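Tungsten-containing formylmethanofuran dehydrogenase 2 subunit C (Methanothermobacter wolfeii, PDB 5T5I) is a subunit of the tungsten-containing formylmethanofuran dehydrogenase complex of a methanogen, and probably takes part in the reversible reduction of carbon dioxide to formylmethanofuran. Local coordinates at residues S2-L6 with G56-D60; I89-V94 with I107-G111. One frame throughout, in Å; residues are numbered along the deposited sequence.

Contact 1: S2-L6 with G56-D60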
# COMPACT_ATOMS: atom_id res chain seq x y z
N SER C 2 20.84 -56.16 -33.54
CA SER C 2 19.73 -56.60 -34.38
C SER C 2 18.55 -55.63 -34.22
O SER C 2 18.09 -55.40 -33.09
CB SER C 2 19.32 -58.02 -34.00
OG SER C 2 20.33 -58.94 -34.37
N GLU C 3 18.08 -55.03 -35.34
CA GLU C 3 16.98 -54.05 -35.33
C GLU C 3 15.65 -54.69 -35.70
O GLU C 3 15.59 -55.43 -36.69
CB GLU C 3 17.26 -52.90 -36.32
CG GLU C 3 18.55 -52.14 -36.05
CD GLU C 3 18.74 -50.87 -36.86
OE1 GLU C 3 18.03 -50.69 -37.87
OE2 GLU C 3 19.60 -50.04 -36.47
N ILE C 4 14.59 -54.43 -34.91
CA ILE C 4 13.21 -54.88 -35.16
C ILE C 4 12.40 -53.58 -35.34
O ILE C 4 12.40 -52.74 -34.44
CB ILE C 4 12.67 -55.81 -34.04
CG1 ILE C 4 13.43 -57.16 -34.07
CG2 ILE C 4 11.16 -56.05 -34.19
CD1 ILE C 4 13.42 -57.92 -32.78
N ILE C 5 11.78 -53.40 -36.51
CA ILE C 5 11.06 -52.18 -36.86
C ILE C 5 9.56 -52.34 -36.67
O ILE C 5 8.97 -53.23 -37.28
CB ILE C 5 11.36 -51.73 -38.32
CG1 ILE C 5 12.87 -51.86 -38.70
CG2 ILE C 5 10.85 -50.30 -38.58
CD1 ILE C 5 13.82 -51.09 -37.86
N LEU C 6 8.94 -51.45 -35.88
CA LEU C 6 7.50 -51.40 -35.68
C LEU C 6 7.01 -50.13 -36.37
O LEU C 6 7.39 -49.04 -35.96
CB LEU C 6 7.11 -51.36 -34.20
CG LEU C 6 7.54 -52.50 -33.28
CD1 LEU C 6 6.86 -52.35 -31.91
CD2 LEU C 6 7.18 -53.84 -33.87
N GLY C 56 12.31 -56.84 -39.76
CA GLY C 56 13.65 -56.84 -39.20
C GLY C 56 14.23 -58.21 -38.91
O GLY C 56 13.79 -59.20 -39.50
N GLU C 57 15.21 -58.26 -37.99
CA GLU C 57 15.94 -59.49 -37.66
C GLU C 57 15.79 -59.91 -36.19
O GLU C 57 16.17 -59.16 -35.30
CB GLU C 57 17.45 -59.37 -38.03
CG GLU C 57 18.12 -58.05 -37.68
CD GLU C 57 19.62 -57.98 -37.92
OE1 GLU C 57 20.28 -59.04 -37.97
OE2 GLU C 57 20.13 -56.85 -38.05
N PRO C 58 15.34 -61.15 -35.91
CA PRO C 58 15.26 -61.59 -34.52
C PRO C 58 16.62 -61.79 -33.84
O PRO C 58 17.66 -61.88 -34.50
CB PRO C 58 14.56 -62.96 -34.64
CG PRO C 58 13.88 -62.94 -35.94
CD PRO C 58 14.83 -62.20 -36.82
N ALA C 59 16.61 -61.89 -32.50
CA ALA C 59 17.81 -62.17 -31.71
C ALA C 59 17.40 -62.91 -30.44
O ALA C 59 16.30 -62.70 -29.93
CB ALA C 59 18.56 -60.89 -31.39
N ASP C 60 18.28 -63.78 -29.94
CA ASP C 60 17.98 -64.59 -28.76
C ASP C 60 18.11 -63.86 -27.42
O ASP C 60 17.45 -64.27 -26.47
CB ASP C 60 18.85 -65.85 -28.73
CG ASP C 60 18.50 -66.84 -29.83
OD1 ASP C 60 17.31 -67.21 -29.94
OD2 ASP C 60 19.43 -67.29 -30.54
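The carbonyl O of E3 receives the backbone N of E57 at 3.1 Å, a nearly straight bond (167° at the hydrogen) whose donor is tilted 26° from the carbonyl plane. The same oxygen also takes a CA-H...O contact from G56, its CA 3.5 Å from E3 O. That close approach belongs to the antiparallel, non-hydrogen-bonded pairing of I4 with G56, whose CA atoms are 4.5 Å apart. Past this pair, side chains carry most of the contact between the two segments. E57 has CG wedged between its own backbone N and carbonyl carbon (chi1 43°), and from there the extended chain runs across the backbone of S2 and E3. Its carboxylate lies over the S2 backbone, with OE2 3.7 Å from S2 CA, while OE1 comes only within 3.6 Å of S2 OG, a loose contact. On the other side of the E57 backbone, I4 lays CG1 against E57 O at 3.6 Å; this carbonyl and E3 N are both buried by the contact without a hydrogen-bonding partner. Further along, the methyl of A59 meets S2 CB at 4.0 Å. The bond from E57 thus falls where strand 52-56 gives way to loop, beside the start of strand 3-8. Strand 66-69 flanks 3-8 with backbone bonds to S2 and I4, and F26 of helix 23-26 packs on I4.

Contact 2: I89-V94 with I107-G111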
# COMPACT_ATOMS: atom_id res chain seq x y z
N ILE C 89 13.89 -46.99 -29.58
CA ILE C 89 13.94 -45.64 -30.14
C ILE C 89 12.54 -45.37 -30.68
O ILE C 89 12.06 -46.14 -31.51
CB ILE C 89 15.03 -45.47 -31.25
CG1 ILE C 89 16.43 -45.70 -30.64
CG2 ILE C 89 14.94 -44.05 -31.89
CD1 ILE C 89 17.62 -45.51 -31.59
N VAL C 90 11.88 -44.31 -30.22
CA VAL C 90 10.55 -43.95 -30.71
C VAL C 90 10.68 -42.69 -31.57
O VAL C 90 11.01 -41.63 -31.04
CB VAL C 90 9.50 -43.77 -29.58
CG1 VAL C 90 8.10 -43.55 -30.17
CG2 VAL C 90 9.49 -44.97 -28.63
N ARG C 91 10.41 -42.80 -32.89
CA ARG C 91 10.50 -41.66 -33.83
C ARG C 91 9.16 -40.94 -33.86
O ARG C 91 8.46 -40.89 -34.87
CB ARG C 91 10.93 -42.12 -35.24
CG ARG C 91 12.34 -42.71 -35.25
CD ARG C 91 12.72 -43.24 -36.61
NE ARG C 91 14.08 -43.78 -36.61
CZ ARG C 91 14.56 -44.63 -37.52
NH1 ARG C 91 13.80 -45.05 -38.52
NH2 ARG C 91 15.81 -45.07 -37.42
N GLY C 92 8.81 -40.37 -32.71
CA GLY C 92 7.56 -39.68 -32.49
C GLY C 92 7.23 -39.57 -31.01
O GLY C 92 8.11 -39.75 -30.17
N ASN C 93 5.96 -39.30 -30.69
CA ASN C 93 5.51 -39.15 -29.30
C ASN C 93 5.08 -40.47 -28.68
O ASN C 93 4.82 -41.43 -29.39
CB ASN C 93 4.34 -38.17 -29.20
CG ASN C 93 4.56 -36.87 -29.94
OD1 ASN C 93 5.49 -36.10 -29.62
ND2 ASN C 93 3.74 -36.59 -30.94
N VAL C 94 4.99 -40.49 -27.33
CA VAL C 94 4.50 -41.63 -26.52
C VAL C 94 3.48 -41.10 -25.52
O VAL C 94 3.54 -39.93 -25.15
CB VAL C 94 5.61 -42.44 -25.80
CG1 VAL C 94 6.57 -43.09 -26.78
CG2 VAL C 94 6.36 -41.59 -24.78
N ILE C 107 15.92 -46.08 -23.48
CA ILE C 107 14.76 -45.65 -24.27
C ILE C 107 15.01 -44.21 -24.73
O ILE C 107 15.28 -43.35 -23.89
CB ILE C 107 13.41 -45.74 -23.51
CG1 ILE C 107 13.15 -47.16 -22.98
CG2 ILE C 107 12.25 -45.27 -24.43
CD1 ILE C 107 11.95 -47.27 -22.07
N THR C 108 14.86 -43.95 -26.04
CA THR C 108 14.95 -42.60 -26.59
C THR C 108 13.58 -42.28 -27.20
O THR C 108 13.10 -43.05 -28.02
CB THR C 108 16.08 -42.46 -27.63
OG1 THR C 108 17.31 -42.80 -27.01
CG2 THR C 108 16.20 -41.04 -28.19
N VAL C 109 12.95 -41.18 -26.77
CA VAL C 109 11.69 -40.70 -27.33
C VAL C 109 12.04 -39.42 -28.08
O VAL C 109 12.48 -38.46 -27.46
CB VAL C 109 10.62 -40.43 -26.23
CG1 VAL C 109 9.35 -39.81 -26.83
CG2 VAL C 109 10.30 -41.71 -25.46
N GLU C 110 11.87 -39.41 -29.41
CA GLU C 110 12.22 -38.23 -30.21
C GLU C 110 11.22 -37.07 -30.07
O GLU C 110 11.60 -35.92 -30.28
CB GLU C 110 12.44 -38.58 -31.68
CG GLU C 110 13.65 -39.46 -31.85
CD GLU C 110 14.03 -39.84 -33.26
OE1 GLU C 110 14.92 -40.71 -33.38
OE2 GLU C 110 13.47 -39.29 -34.23
N GLY C 111 9.98 -37.39 -29.71
CA GLY C 111 8.93 -36.40 -29.49
C GLY C 111 8.68 -36.16 -28.01
O GLY C 111 9.61 -36.19 -27.20
O HOH W 1 16.21 -42.28 -35.16
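Parallel strand pairing joins I89-V94 to I107-G111, at the ends of strands 87-90 and 106-109 and in the turns that follow them. V90 sits between two backbone bonds: its N gives to T108 O at 2.8 Å and its O receives E110 N at 2.9 Å, both close to straight. Side chains of I89 and T108 lie on one face, those of V90 and V109 on the other. Beyond the strands the pairing continues through the turns, since G111 N reaches G92 O at 3.0 Å from above the carbonyl plane, on a more bent path of 138° at the hydrogen. Parallel pairing of strands from successive coils is characteristic of a beta-helix, probably right-handed as in related domains; the two coils stay in step from I89 with T108 to R91 with E110, after which the register shifts by one residue, N93 lying opposite G111. On the buried face V94 CG2 meets V109 CG2 tip to tip at 4.0 Å. At the exposed edge R91 and E110 run alongside each other in the same direction, the carboxylate resting on R91 CG. Their charged ends stay apart, and a water bridges them, accepting from R91 NE at 3.0 Å and donating to E110 OE1 at 2.7 Å; R91 NH1 turns instead to a salt bridge with D70 on the preceding coil. N93 OD1 lies 3.5 Å from G111 CA and accepts a hydrogen bond from N112 N.

How the contacts relate
Both contacts belong to the same run of neighbouring strands, with centres 18 Å apart and nearest atoms about 6 Å apart, so they do not touch. Strand 66-69 lies between them, bordered by 3-8 on one side and by 87-90 on the other. Contact 1 closes before contact 2 opens along the chain. It brings together residues some 50 positions apart at the outer end of the row, where strand 52-56 pairs antiparallel with 3-8, whereas contact 2 joins successive parallel strands through segments whose nearest ends are 13 residues apart, nearer the centre of the chain. Together they mark the passage from an antiparallel border to the regular parallel coils of this elongated subunit.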